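Local coordinates for protein probable uracil-DNA glycosylase (Acanthamoeba polyphaga mimivirus, PDB 5X55) that is a probable uracil-DNA glycosylase of the UDG superfamily, built around a four-stranded parallel beta sheet with helices packed about it, at residues 250-255 against 277-282; 162-167 against 266-271; 223-228 against 235-240. One frame throughout, in Å; residues are numbered along the deposited sequence.

Contact 1 of 3, residues 250-255 against 277-282; sequences GTFMIN and ADLIDY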
ATOM      1  N   GLY A 250      -1.206   5.609 -11.497  1.00 19.84           N
ATOM      2  CA  GLY A 250      -2.030   4.429 -11.388  1.00 20.02           C
ATOM      3  C   GLY A 250      -1.425   3.249 -10.652  1.00 17.86           C
ATOM      4  O   GLY A 250      -1.975   2.148 -10.746  1.00 18.12           O
ATOM      5  N   THR A 251      -0.332   3.438  -9.914  1.00 14.89           N
ATOM      6  CA  THR A 251       0.215   2.381  -9.073  1.00 15.66           C
ATOM      7  C   THR A 251      -0.459   2.460  -7.700  1.00 17.67           C
ATOM      8  O   THR A 251      -0.183   3.372  -6.911  1.00 16.28           O
ATOM      9  CB  THR A 251       1.735   2.489  -8.962  1.00 15.32           C
ATOM     10  OG1 THR A 251       2.284   2.810 -10.246  1.00 13.48           O
ATOM     11  CG2 THR A 251       2.312   1.144  -8.516  1.00 12.96           C
ATOM     12  N   PHE A 252      -1.333   1.493  -7.410  1.00 12.50           N
ATOM     13  CA  PHE A 252      -2.152   1.492  -6.191  1.00 17.52           C
ATOM     14  C   PHE A 252      -1.375   0.775  -5.090  1.00 16.17           C
ATOM     15  O   PHE A 252      -1.477  -0.437  -4.908  1.00 14.36           O
ATOM     16  CB  PHE A 252      -3.493   0.818  -6.467  1.00 15.88           C
ATOM     17  CG  PHE A 252      -4.510   0.941  -5.354  1.00 16.78           C
ATOM     18  CD1 PHE A 252      -5.119   2.159  -5.076  1.00 16.27           C
ATOM     19  CD2 PHE A 252      -4.910  -0.177  -4.638  1.00 14.95           C
ATOM     20  CE1 PHE A 252      -6.083   2.272  -4.085  1.00 15.42           C
ATOM     21  CE2 PHE A 252      -5.879  -0.073  -3.638  1.00 17.09           C
ATOM     22  CZ  PHE A 252      -6.466   1.162  -3.360  1.00 16.47           C
ATOM     23  N   MET A 253      -0.597   1.535  -4.341  1.00 16.38           N
ATOM     24  CA  MET A 253       0.343   0.983  -3.370  1.00 16.43           C
ATOM     25  C   MET A 253      -0.249   1.192  -1.989  1.00 16.09           C
ATOM     26  O   MET A 253      -0.136   2.277  -1.419  1.00 19.39           O
ATOM     27  CB  MET A 253       1.709   1.654  -3.490  1.00 11.76           C
ATOM     28  CG  MET A 253       2.286   1.676  -4.911  1.00 14.20           C
ATOM     29  SD  MET A 253       3.959   2.379  -4.944  1.00 17.13           S
ATOM     30  CE  MET A 253       4.838   1.062  -4.081  1.00 15.70           C
ATOM     31  N   ILE A 254      -0.863   0.144  -1.444  1.00 16.68           N
ATOM     32  CA  ILE A 254      -1.467   0.185  -0.120  1.00 16.79           C
ATOM     33  C   ILE A 254      -0.834  -0.891   0.761  1.00 18.28           C
ATOM     34  O   ILE A 254      -0.238  -1.858   0.282  1.00 17.52           O
ATOM     35  CB  ILE A 254      -2.994  -0.019  -0.182  1.00 21.59           C
ATOM     36  CG1 ILE A 254      -3.307  -1.366  -0.837  1.00 21.93           C
ATOM     37  CG2 ILE A 254      -3.668   1.103  -0.936  1.00 16.25           C
ATOM     38  CD1 ILE A 254      -4.717  -1.842  -0.609  1.00 19.91           C
ATOM     39  N   ASN A 255      -0.994  -0.714   2.070  1.00 16.82           N
ATOM     40  CA  ASN A 255      -0.654  -1.714   3.070  1.00 15.26           C
ATOM     41  C   ASN A 255      -1.919  -2.471   3.478  1.00 17.51           C
ATOM     42  O   ASN A 255      -2.954  -1.853   3.736  1.00 16.68           O
ATOM     43  CB  ASN A 255      -0.011  -1.050   4.284  1.00 16.65           C
ATOM     44  CG  ASN A 255       1.359  -0.454   3.979  1.00 17.76           C
ATOM     45  OD1 ASN A 255       2.207  -1.116   3.394  1.00 17.41           O
ATOM     46  ND2 ASN A 255       1.583   0.791   4.391  1.00 13.13           N
ATOM     47  N   ALA A 277      -9.860  -7.229   2.572  1.00 18.96           N
ATOM     48  CA  ALA A 277     -10.460  -8.259   1.729  1.00 19.08           C
ATOM     49  C   ALA A 277     -11.572  -7.680   0.869  1.00 19.71           C
ATOM     50  O   ALA A 277     -11.651  -7.964  -0.331  1.00 18.72           O
ATOM     51  CB  ALA A 277     -10.987  -9.410   2.585  1.00 20.02           C
ATOM     52  N   ASP A 278     -12.430  -6.836   1.459  1.00 19.89           N
ATOM     53  CA  ASP A 278     -13.476  -6.194   0.670  1.00 19.87           C
ATOM     54  C   ASP A 278     -12.901  -5.213  -0.354  1.00 19.51           C
ATOM     55  O   ASP A 278     -13.494  -5.014  -1.417  1.00 22.59           O
ATOM     56  CB  ASP A 278     -14.468  -5.483   1.591  1.00 26.31           C
ATOM     57  CG  ASP A 278     -15.475  -6.436   2.217  1.00 27.49           C
ATOM     58  OD1 ASP A 278     -15.680  -7.543   1.673  1.00 33.13           O
ATOM     59  OD2 ASP A 278     -16.062  -6.075   3.258  1.00 33.71           O
ATOM     60  N   LEU A 279     -11.761  -4.596  -0.066  1.00 17.82           N
ATOM     61  CA  LEU A 279     -11.147  -3.707  -1.046  1.00 21.10           C
ATOM     62  C   LEU A 279     -10.638  -4.493  -2.253  1.00 16.85           C
ATOM     63  O   LEU A 279     -10.917  -4.133  -3.411  1.00 16.77           O
ATOM     64  CB  LEU A 279     -10.026  -2.914  -0.369  1.00 18.02           C
ATOM     65  CG  LEU A 279      -9.140  -1.978  -1.185  1.00 25.43           C
ATOM     66  CD1 LEU A 279      -9.972  -1.067  -2.097  1.00 18.64           C
ATOM     67  CD2 LEU A 279      -8.244  -1.166  -0.224  1.00 20.62           C
ATOM     68  N   ILE A 280      -9.922  -5.599  -1.996  1.00 17.74           N
ATOM     69  CA  ILE A 280      -9.453  -6.463  -3.083  1.00 18.47           C
ATOM     70  C   ILE A 280     -10.634  -6.971  -3.894  1.00 20.05           C
ATOM     71  O   ILE A 280     -10.642  -6.901  -5.134  1.00 23.95           O
ATOM     72  CB  ILE A 280      -8.626  -7.650  -2.536  1.00 23.70           C
ATOM     73  CG1 ILE A 280      -7.518  -7.214  -1.553  1.00 18.31           C
ATOM     74  CG2 ILE A 280      -8.085  -8.509  -3.676  1.00 16.77           C
ATOM     75  CD1 ILE A 280      -6.467  -6.392  -2.143  1.00 19.98           C
ATOM     76  N   ASP A 281     -11.653  -7.497  -3.202  1.00 20.00           N
ATOM     77  CA  ASP A 281     -12.802  -8.081  -3.894  1.00 21.65           C
ATOM     78  C   ASP A 281     -13.543  -7.032  -4.704  1.00 25.37           C
ATOM     79  O   ASP A 281     -13.996  -7.306  -5.819  1.00 24.17           O
ATOM     80  CB  ASP A 281     -13.753  -8.745  -2.889  1.00 19.08           C
ATOM     81  CG  ASP A 281     -13.112  -9.939  -2.187  1.00 27.32           C
ATOM     82  OD1 ASP A 281     -12.083 -10.450  -2.697  1.00 24.79           O
ATOM     83  OD2 ASP A 281     -13.617 -10.353  -1.117  1.00 32.07           O
ATOM     84  N   TYR A 282     -13.683  -5.825  -4.153  1.00 21.90           N
ATOM     85  CA  TYR A 282     -14.323  -4.751  -4.898  1.00 22.99           C
ATOM     86  C   TYR A 282     -13.584  -4.482  -6.203  1.00 23.95           C
ATOM     87  O   TYR A 282     -14.205  -4.332  -7.268  1.00 23.84           O
ATOM     88  CB  TYR A 282     -14.380  -3.487  -4.038  1.00 22.23           C
ATOM     89  CG  TYR A 282     -15.004  -2.321  -4.759  1.00 30.65           C
ATOM     90  CD1 TYR A 282     -16.390  -2.147  -4.774  1.00 31.74           C
ATOM     91  CD2 TYR A 282     -14.220  -1.403  -5.441  1.00 25.81           C
ATOM     92  CE1 TYR A 282     -16.969  -1.078  -5.443  1.00 31.75           C
ATOM     93  CE2 TYR A 282     -14.792  -0.334  -6.117  1.00 25.32           C
ATOM     94  CZ  TYR A 282     -16.160  -0.179  -6.117  1.00 29.84           C
ATOM     95  OH  TYR A 282     -16.732   0.886  -6.780  1.00 36.74           O
TER

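Contact 2 of 3, residues 162-167 against 266-271; sequences QRIVPY and GVHART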
ATOM      1  N   GLN A 162      -2.797   5.810  22.232  1.00 32.53           N
ATOM      2  CA  GLN A 162      -1.784   5.225  21.355  1.00 29.16           C
ATOM      3  C   GLN A 162      -1.547   6.113  20.142  1.00 25.95           C
ATOM      4  O   GLN A 162      -2.494   6.652  19.563  1.00 26.69           O
ATOM      5  CB  GLN A 162      -2.218   3.839  20.895  1.00 28.93           C
ATOM      6  CG  GLN A 162      -2.378   2.857  22.036  1.00 32.38           C
ATOM      7  CD  GLN A 162      -2.853   1.503  21.565  1.00 38.03           C
ATOM      8  OE1 GLN A 162      -3.251   1.337  20.409  1.00 31.19           O
ATOM      9  NE2 GLN A 162      -2.810   0.517  22.465  1.00 44.73           N
ATOM     10  N   ARG A 163      -0.279   6.233  19.731  1.00 27.17           N
ATOM     11  CA  ARG A 163       0.097   7.089  18.599  1.00 27.97           C
ATOM     12  C   ARG A 163      -0.031   6.300  17.299  1.00 22.85           C
ATOM     13  O   ARG A 163       0.942   5.796  16.732  1.00 25.10           O
ATOM     14  CB  ARG A 163       1.512   7.631  18.778  1.00 28.24           C
ATOM     15  CG  ARG A 163       1.857   7.930  20.210  1.00 31.90           C
ATOM     16  CD  ARG A 163       3.026   8.792  20.352  1.00 35.10           C
ATOM     17  NE  ARG A 163       2.644  10.185  20.352  1.00 52.40           N
ATOM     18  CZ  ARG A 163       3.245  11.179  19.736  1.00 56.46           C
ATOM     19  NH1 ARG A 163       4.315  10.944  19.052  1.00 54.43           N
ATOM     20  NH2 ARG A 163       2.730  12.386  19.828  1.00 52.80           N
ATOM     21  N   ILE A 164      -1.265   6.213  16.816  1.00 20.62           N
ATOM     22  CA  ILE A 164      -1.537   5.529  15.563  1.00 20.73           C
ATOM     23  C   ILE A 164      -0.868   6.263  14.411  1.00 21.64           C
ATOM     24  O   ILE A 164      -0.879   7.496  14.354  1.00 20.28           O
ATOM     25  CB  ILE A 164      -3.053   5.436  15.360  1.00 23.40           C
ATOM     26  CG1 ILE A 164      -3.674   4.661  16.530  1.00 24.91           C
ATOM     27  CG2 ILE A 164      -3.364   4.855  13.992  1.00 17.36           C
ATOM     28  CD1 ILE A 164      -5.185   4.500  16.436  1.00 26.26           C
ATOM     29  N   VAL A 165      -0.240   5.503  13.514  1.00 19.21           N
ATOM     30  CA  VAL A 165       0.351   6.008  12.278  1.00 17.29           C
ATOM     31  C   VAL A 165      -0.193   5.143  11.145  1.00 17.89           C
ATOM     32  O   VAL A 165      -0.542   3.974  11.381  1.00 18.94           O
ATOM     33  CB  VAL A 165       1.889   5.986  12.322  1.00 20.73           C
ATOM     34  CG1 VAL A 165       2.412   6.895  13.430  1.00 16.48           C
ATOM     35  CG2 VAL A 165       2.419   4.534  12.485  1.00 17.77           C
ATOM     36  N   PRO A 166      -0.357   5.674   9.923  1.00 18.39           N
ATOM     37  CA  PRO A 166      -0.164   7.086   9.571  1.00 18.53           C
ATOM     38  C   PRO A 166      -1.269   7.970  10.153  1.00 19.42           C
ATOM     39  O   PRO A 166      -2.267   7.427  10.621  1.00 17.59           O
ATOM     40  CB  PRO A 166      -0.230   7.074   8.042  1.00 16.30           C
ATOM     41  CG  PRO A 166      -1.188   5.948   7.743  1.00 16.52           C
ATOM     42  CD  PRO A 166      -0.833   4.883   8.771  1.00 13.31           C
ATOM     43  N   TYR A 167      -1.078   9.297  10.119  1.00 19.08           N
ATOM     44  CA  TYR A 167      -2.083  10.234  10.600  1.00 17.55           C
ATOM     45  C   TYR A 167      -3.334  10.156   9.726  1.00 18.64           C
ATOM     46  O   TYR A 167      -3.274   9.707   8.575  1.00 15.96           O
ATOM     47  CB  TYR A 167      -1.517  11.650  10.621  1.00 17.22           C
ATOM     48  CG  TYR A 167      -0.491  11.875  11.722  1.00 20.98           C
ATOM     49  CD1 TYR A 167      -0.260  10.906  12.691  1.00 20.13           C
ATOM     50  CD2 TYR A 167       0.234  13.058  11.798  1.00 23.35           C
ATOM     51  CE1 TYR A 167       0.655  11.106  13.687  1.00 23.56           C
ATOM     52  CE2 TYR A 167       1.163  13.266  12.798  1.00 21.84           C
ATOM     53  CZ  TYR A 167       1.369  12.283  13.737  1.00 24.20           C
ATOM     54  OH  TYR A 167       2.291  12.468  14.732  1.00 29.94           O
ATOM     55  N   GLY A 266       3.586  -3.788  13.252  1.00 21.40           N
ATOM     56  CA  GLY A 266       2.534  -4.749  12.940  1.00 21.39           C
ATOM     57  C   GLY A 266       1.532  -5.051  14.039  1.00 19.04           C
ATOM     58  O   GLY A 266       1.048  -6.174  14.117  1.00 21.95           O
ATOM     59  N   VAL A 267       1.186  -4.082  14.890  1.00 20.31           N
ATOM     60  CA  VAL A 267       0.324  -4.406  16.026  1.00 19.97           C
ATOM     61  C   VAL A 267      -1.154  -4.388  15.675  1.00 22.35           C
ATOM     62  O   VAL A 267      -1.973  -4.763  16.522  1.00 18.87           O
ATOM     63  CB  VAL A 267       0.574  -3.476  17.234  1.00 24.57           C
ATOM     64  CG1 VAL A 267       2.004  -3.643  17.746  1.00 21.34           C
ATOM     65  CG2 VAL A 267       0.307  -2.016  16.888  1.00 18.66           C
ATOM     66  N   HIS A 268      -1.527  -4.003  14.446  1.00 20.30           N
ATOM     67  CA  HIS A 268      -2.922  -3.973  14.018  1.00 21.31           C
ATOM     68  C   HIS A 268      -3.184  -4.920  12.856  1.00 24.00           C
ATOM     69  O   HIS A 268      -3.973  -4.620  11.956  1.00 23.43           O
ATOM     70  CB  HIS A 268      -3.343  -2.561  13.643  1.00 18.86           C
ATOM     71  CG  HIS A 268      -3.256  -1.598  14.782  1.00 25.08           C
ATOM     72  ND1 HIS A 268      -3.257  -0.233  14.604  1.00 23.10           N
ATOM     73  CD2 HIS A 268      -3.163  -1.805  16.117  1.00 22.45           C
ATOM     74  CE1 HIS A 268      -3.160   0.361  15.779  1.00 19.20           C
ATOM     75  NE2 HIS A 268      -3.102  -0.570  16.713  1.00 24.69           N
ATOM     76  N   ALA A 269      -2.545  -6.093  12.878  1.00 23.94           N
ATOM     77  CA  ALA A 269      -2.609  -7.002  11.738  1.00 22.08           C
ATOM     78  C   ALA A 269      -3.988  -7.640  11.565  1.00 23.49           C
ATOM     79  O   ALA A 269      -4.370  -7.958  10.441  1.00 29.75           O
ATOM     80  CB  ALA A 269      -1.535  -8.080  11.879  1.00 21.93           C
ATOM     81  N   ARG A 270      -4.739  -7.869  12.644  1.00 25.97           N
ATOM     82  CA  ARG A 270      -6.074  -8.434  12.473  1.00 30.84           C
ATOM     83  C   ARG A 270      -7.090  -7.350  12.146  1.00 27.76           C
ATOM     84  O   ARG A 270      -8.056  -7.606  11.415  1.00 31.51           O
ATOM     85  CB  ARG A 270      -6.530  -9.182  13.733  1.00 36.76           C
ATOM     86  CG  ARG A 270      -5.681 -10.372  14.182  1.00 36.95           C
ATOM     87  CD  ARG A 270      -6.074 -11.672  13.488  1.00 38.21           C
ATOM     88  NE  ARG A 270      -4.981 -12.138  12.637  1.00 37.77           N
ATOM     89  CZ  ARG A 270      -4.039 -12.999  13.014  1.00 41.90           C
ATOM     90  NH1 ARG A 270      -4.056 -13.542  14.253  1.00 35.03           N
ATOM     91  NH2 ARG A 270      -3.074 -13.322  12.142  1.00 34.94           N
ATOM     92  N   THR A 271      -6.837  -6.136  12.635  1.00 24.28           N
ATOM     93  CA  THR A 271      -7.802  -5.039  12.600  1.00 26.97           C
ATOM     94  C   THR A 271      -8.393  -4.784  11.213  1.00 20.43           C
ATOM     95  O   THR A 271      -9.600  -4.561  11.087  1.00 21.99           O
ATOM     96  CB  THR A 271      -7.110  -3.786  13.136  1.00 28.89           C
ATOM     97  OG1 THR A 271      -6.627  -4.071  14.455  1.00 27.27           O
ATOM     98  CG2 THR A 271      -8.057  -2.601  13.178  1.00 23.40           C
TER
HETATM   99  O   HOH W   1      -2.453  -0.858  19.526  1.00 33.23           O

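Contact 3 of 3, residues 223-228 against 235-240; sequences NIYTNL and RKAPKH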
ATOM      1  N   ASN A 223      16.132  -1.445  -2.226  1.00 18.16           N
ATOM      2  CA  ASN A 223      16.259  -2.658  -3.023  1.00 18.47           C
ATOM      3  C   ASN A 223      15.341  -2.620  -4.233  1.00 17.43           C
ATOM      4  O   ASN A 223      15.711  -3.093  -5.319  1.00 19.46           O
ATOM      5  CB  ASN A 223      15.990  -3.887  -2.147  1.00 20.79           C
ATOM      6  CG  ASN A 223      17.151  -4.178  -1.199  1.00 21.19           C
ATOM      7  OD1 ASN A 223      18.221  -3.600  -1.351  1.00 23.67           O
ATOM      8  ND2 ASN A 223      16.947  -5.078  -0.230  1.00 19.72           N
ATOM      9  N   ILE A 224      14.158  -2.022  -4.088  1.00 17.77           N
ATOM     10  CA  ILE A 224      13.298  -1.816  -5.256  1.00 15.10           C
ATOM     11  C   ILE A 224      14.015  -0.961  -6.298  1.00 16.21           C
ATOM     12  O   ILE A 224      14.068  -1.314  -7.483  1.00 16.81           O
ATOM     13  CB  ILE A 224      11.953  -1.196  -4.830  1.00 16.55           C
ATOM     14  CG1 ILE A 224      11.165  -2.176  -3.954  1.00 17.13           C
ATOM     15  CG2 ILE A 224      11.143  -0.760  -6.055  1.00 17.50           C
ATOM     16  CD1 ILE A 224      10.116  -1.515  -3.081  1.00 15.24           C
ATOM     17  N   TYR A 225      14.572   0.183  -5.871  1.00 18.94           N
ATOM     18  CA  TYR A 225      15.351   1.032  -6.777  1.00 15.96           C
ATOM     19  C   TYR A 225      16.477   0.248  -7.447  1.00 17.06           C
ATOM     20  O   TYR A 225      16.705   0.371  -8.655  1.00 18.54           O
ATOM     21  CB  TYR A 225      15.952   2.215  -6.014  1.00 16.84           C
ATOM     22  CG  TYR A 225      14.998   3.292  -5.559  1.00 20.84           C
ATOM     23  CD1 TYR A 225      13.780   3.512  -6.194  1.00 16.76           C
ATOM     24  CD2 TYR A 225      15.337   4.115  -4.489  1.00 21.06           C
ATOM     25  CE1 TYR A 225      12.929   4.521  -5.768  1.00 17.19           C
ATOM     26  CE2 TYR A 225      14.499   5.126  -4.063  1.00 17.38           C
ATOM     27  CZ  TYR A 225      13.299   5.320  -4.691  1.00 18.72           C
ATOM     28  OH  TYR A 225      12.491   6.328  -4.229  1.00 17.65           O
ATOM     29  N   THR A 226      17.220  -0.541  -6.663  1.00 19.53           N
ATOM     30  CA  THR A 226      18.288  -1.367  -7.225  1.00 20.00           C
ATOM     31  C   THR A 226      17.755  -2.257  -8.344  1.00 18.59           C
ATOM     32  O   THR A 226      18.397  -2.406  -9.385  1.00 17.49           O
ATOM     33  CB  THR A 226      18.938  -2.212  -6.112  1.00 22.88           C
ATOM     34  OG1 THR A 226      19.620  -1.354  -5.186  1.00 21.13           O
ATOM     35  CG2 THR A 226      19.940  -3.245  -6.669  1.00 17.08           C
ATOM     36  N   ASN A 227      16.578  -2.858  -8.139  1.00 19.02           N
ATOM     37  CA  ASN A 227      15.958  -3.678  -9.177  1.00 16.85           C
ATOM     38  C   ASN A 227      15.607  -2.848 -10.412  1.00 18.40           C
ATOM     39  O   ASN A 227      15.828  -3.288 -11.551  1.00 17.19           O
ATOM     40  CB  ASN A 227      14.708  -4.372  -8.614  1.00 16.19           C
ATOM     41  CG  ASN A 227      14.075  -5.331  -9.599  1.00 18.29           C
ATOM     42  OD1 ASN A 227      13.249  -4.942 -10.430  1.00 17.94           O
ATOM     43  ND2 ASN A 227      14.461  -6.598  -9.514  1.00 18.81           N
ATOM     44  N   LEU A 228      15.053  -1.647 -10.217  1.00 16.84           N
ATOM     45  CA  LEU A 228      14.748  -0.798 -11.376  1.00 18.22           C
ATOM     46  C   LEU A 228      16.009  -0.469 -12.168  1.00 19.73           C
ATOM     47  O   LEU A 228      15.996  -0.486 -13.405  1.00 18.22           O
ATOM     48  CB  LEU A 228      14.045   0.481 -10.935  1.00 14.61           C
ATOM     49  CG  LEU A 228      12.574   0.298 -10.532  1.00 18.93           C
ATOM     50  CD1 LEU A 228      12.185   1.295  -9.456  1.00 13.67           C
ATOM     51  CD2 LEU A 228      11.677   0.460 -11.764  1.00 15.15           C
ATOM     52  N   ARG A 235      18.323   4.882 -14.086  1.00 25.38           N
ATOM     53  CA  ARG A 235      19.772   4.876 -14.158  1.00 28.28           C
ATOM     54  C   ARG A 235      20.451   5.234 -12.855  1.00 27.43           C
ATOM     55  O   ARG A 235      21.596   4.830 -12.650  1.00 31.83           O
ATOM     56  CB  ARG A 235      20.262   5.822 -15.260  1.00 31.00           C
ATOM     57  CG  ARG A 235      20.090   5.209 -16.615  1.00 34.49           C
ATOM     58  CD  ARG A 235      20.367   6.193 -17.680  1.00 38.62           C
ATOM     59  NE  ARG A 235      21.605   5.842 -18.351  1.00 44.92           N
ATOM     60  CZ  ARG A 235      21.662   5.111 -19.453  1.00 32.83           C
ATOM     61  NH1 ARG A 235      20.557   4.639 -20.016  1.00 38.62           N
ATOM     62  NH2 ARG A 235      22.832   4.837 -19.977  1.00 37.29           N
ATOM     63  N   LYS A 236      19.780   5.957 -11.968  1.00 26.95           N
ATOM     64  CA  LYS A 236      20.357   6.295 -10.676  1.00 29.48           C
ATOM     65  C   LYS A 236      19.240   6.316  -9.644  1.00 28.16           C
ATOM     66  O   LYS A 236      18.146   6.797  -9.932  1.00 27.63           O
ATOM     67  CB  LYS A 236      21.081   7.646 -10.726  1.00 31.56           C
ATOM     68  CG  LYS A 236      22.103   7.808  -9.633  1.00 39.41           C
ATOM     69  CD  LYS A 236      23.216   8.742 -10.062  1.00 43.17           C
ATOM     70  CE  LYS A 236      23.907   8.242 -11.333  1.00 49.95           C
ATOM     71  NZ  LYS A 236      24.943   9.229 -11.799  1.00 58.98           N
ATOM     72  N   ALA A 237      19.508   5.785  -8.462  1.00 28.92           N
ATOM     73  CA  ALA A 237      18.488   5.772  -7.425  1.00 26.15           C
ATOM     74  C   ALA A 237      18.100   7.207  -7.064  1.00 28.61           C
ATOM     75  O   ALA A 237      18.986   8.049  -6.889  1.00 26.73           O
ATOM     76  CB  ALA A 237      19.002   5.037  -6.187  1.00 26.23           C
ATOM     77  N   PRO A 238      16.809   7.527  -6.961  1.00 25.75           N
ATOM     78  CA  PRO A 238      16.417   8.845  -6.448  1.00 21.56           C
ATOM     79  C   PRO A 238      16.950   9.038  -5.034  1.00 25.64           C
ATOM     80  O   PRO A 238      17.070   8.087  -4.266  1.00 26.67           O
ATOM     81  CB  PRO A 238      14.885   8.784  -6.461  1.00 24.70           C
ATOM     82  CG  PRO A 238      14.539   7.665  -7.387  1.00 25.18           C
ATOM     83  CD  PRO A 238      15.649   6.677  -7.252  1.00 25.46           C
ATOM     84  N   LYS A 239      17.272  10.273  -4.678  1.00 29.77           N
ATOM     85  CA  LYS A 239      17.822  10.493  -3.345  1.00 31.56           C
ATOM     86  C   LYS A 239      16.770  10.424  -2.231  1.00 32.82           C
ATOM     87  O   LYS A 239      17.126  10.291  -1.060  1.00 34.94           O
ATOM     88  CB  LYS A 239      18.541  11.831  -3.313  1.00 31.20           C
ATOM     89  CG  LYS A 239      17.711  12.965  -3.907  1.00 49.60           C
ATOM     90  CD  LYS A 239      17.610  14.178  -2.964  1.00 58.04           C
ATOM     91  CE  LYS A 239      16.653  15.285  -3.453  1.00 56.61           C
ATOM     92  NZ  LYS A 239      16.317  16.202  -2.312  1.00 57.66           N
ATOM     93  N   HIS A 240      15.495  10.469  -2.564  1.00 28.07           N
ATOM     94  CA  HIS A 240      14.395  10.447  -1.610  1.00 23.94           C
ATOM     95  C   HIS A 240      13.625   9.134  -1.768  1.00 20.77           C
ATOM     96  O   HIS A 240      13.865   8.362  -2.695  1.00 20.75           O
ATOM     97  CB  HIS A 240      13.469  11.628  -1.871  1.00 19.32           C
ATOM     98  CG  HIS A 240      12.852  11.568  -3.229  1.00 22.63           C
ATOM     99  ND1 HIS A 240      11.709  10.841  -3.491  1.00 23.14           N
ATOM    100  CD2 HIS A 240      13.256  12.076  -4.417  1.00 25.60           C
ATOM    101  CE1 HIS A 240      11.411  10.940  -4.774  1.00 25.08           C
ATOM    102  NE2 HIS A 240      12.336  11.680  -5.361  1.00 23.18           N
TER

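Contact 1 of 3, residues 250-255 against 277-282
The ring of Phe-252 meets Leu-279 at its edge: CD2 of the leucine lies near the ring plane, with CZ of Phe-252 its nearest atom at 4.3 Å. One face of the same ring is taken by the branch methyl of its strand neighbour, Ile-254 CG2, which sits 3.6 Å above the plane and is displaced toward the rim. The tightest approach across the contact is aliphatic. Ile-254 CD1 and Leu-279 CD2 meet tip to tip at 3.6 Å, so a single leucine methyl touches both the isoleucine end and the phenylalanine edge. Leu-279 gets there by holding CG anti to its backbone N (chi1 175°), while Ile-254 places CG1 between its backbone N and carbonyl carbon (chi1 59°). These contacts join strand 251-255, an outermost strand of the four-stranded parallel sheet, to helix 273-286. That helix lies on the connection from strand 251-255 to the parallel strand 291-295, a beta-alpha-beta crossover that passes strand 185-189. The backbones stay well apart, the closest CA atoms, those of Ile-254 and Leu-279, being 10.5 Å from each other, and the gap is bridged by side chains alone. Both strand residues direct CB toward the helix, as expected for alternate positions of a strand. Phe-252 also touches Thr-174 and Met-175 of helix 173-177, and Leu-279 packs on Phe-137 of helix 135-142.

Contact 2 of 3, residues 162-167 against 266-271
Ile-164 and His-268 mark the nearest backbone approach, with CA atoms 9.7 Å apart, so side chains from both segments, and a water, fill the space. The imidazole of His-268 presents its edge to the other segment. Ile-164 CG1 is 4.4 Å from His-268 CE1, a loose approach at the ring edge, near its plane, and Gln-162 OE1 also sits near that plane. The amide oxygen is 4.2 Å from His-268 NE2, too far for a direct bond, and a water is modelled between them. That water lies in the ring plane at the imidazole edge, 2.9 Å from His-268 NE2, and donates to Gln-162 OE1 at 2.5 Å, short enough for the exact length of this bond to be doubtful. The amide and ring planes are turned only 18° from each other, although the two side chains cross obliquely. Gln-162 reaches the water through a chain extended beyond CG (chi2 178°). The other ring nitrogen, ND1, is hydrogen-bonded to Thr-259 OG1; with NE2 bound to the water, both ring nitrogens have polar partners, which should restrain rotation of the ring about its CB-CG bond. Tyr-157 of helix 146-159 stacks on the ring, and the same tyrosine touches Gln-162 and Ile-164. Val-165 shares backbone hydrogen bonding with Thr-260, and Arg-163 with Leu-262. With the water link as a modelled detail, the contact sets the loop that leads from strand 260-261 into helix 273-286 beside a short two-stranded antiparallel ribbon, made of strands 164-165 and 260-261, to which Ile-164 belongs.

Contact 3 of 3, residues 223-228 against 235-240
Tyr-225 projects from helix 219-230 onto Ala-237, Pro-238 and His-240, and its ring combines a CH-pi contact with a hydrogen bond. Together they pack the helix against the loop that follows it on the way to helix 244-248, within the alpha/beta fold of the UDG superfamily, so the tyrosine ties the helix to the chain that has just left it. The torsions set the ring's place: CG is anti to the carbonyl carbon and beside the backbone N (chi1 -71°), which sends the ring outward from the helix to meet the loop, and the second torsion turns one face to Pro-238. The proline and the tyrosine come from opposite directions. Pro-238 CD stands almost exactly over the middle of that face, 3.5 Å from the centroid of the Tyr-225 ring and only 3° off its normal. Consistent with such centring, CD is nearly equidistant from all six ring carbons. The proline ring continues toward the phenolic end of the tyrosine, with Pro-238 CG 3.8 Å from Tyr-225 CZ. Ala-237 supplies a lighter contact closer to the helix, its CB being 4.1 Å from Tyr-225 CD2. His-240 turns its CB away from the helix and takes part chiefly through its backbone carbonyl, while its ND1 bonds to Cys-242 N. One face of the His-240 ring carries Pro-238 CB, offset toward the rim. At the far end of the phenol, Tyr-225 OH donates to His-240 O at 2.9 Å, with a C=O...donor angle of 138° and the donor somewhat out of the carbonyl plane.

In the fold
Contact 1 lies deepest, its centre about 8 Å from that of the chain, against about 14 Å for contact 2 and 19 Å for contact 3. Along the chain, contact 3 closes before contact 1 opens, whereas the segments of contacts 1 and 2 alternate. The centres of contacts 1 and 2 are about 18 Å apart; strand 251-255 leads to strand 260-261, and the loop 266-271 feeds helix 273-286, which carries the second half of contact 1. Helix 244-248 links contact 3 to the edge strand of the sheet. Contacts 2 and 3 lie farthest apart, about 28 Å between centres, so the three pack separate parts of one fold.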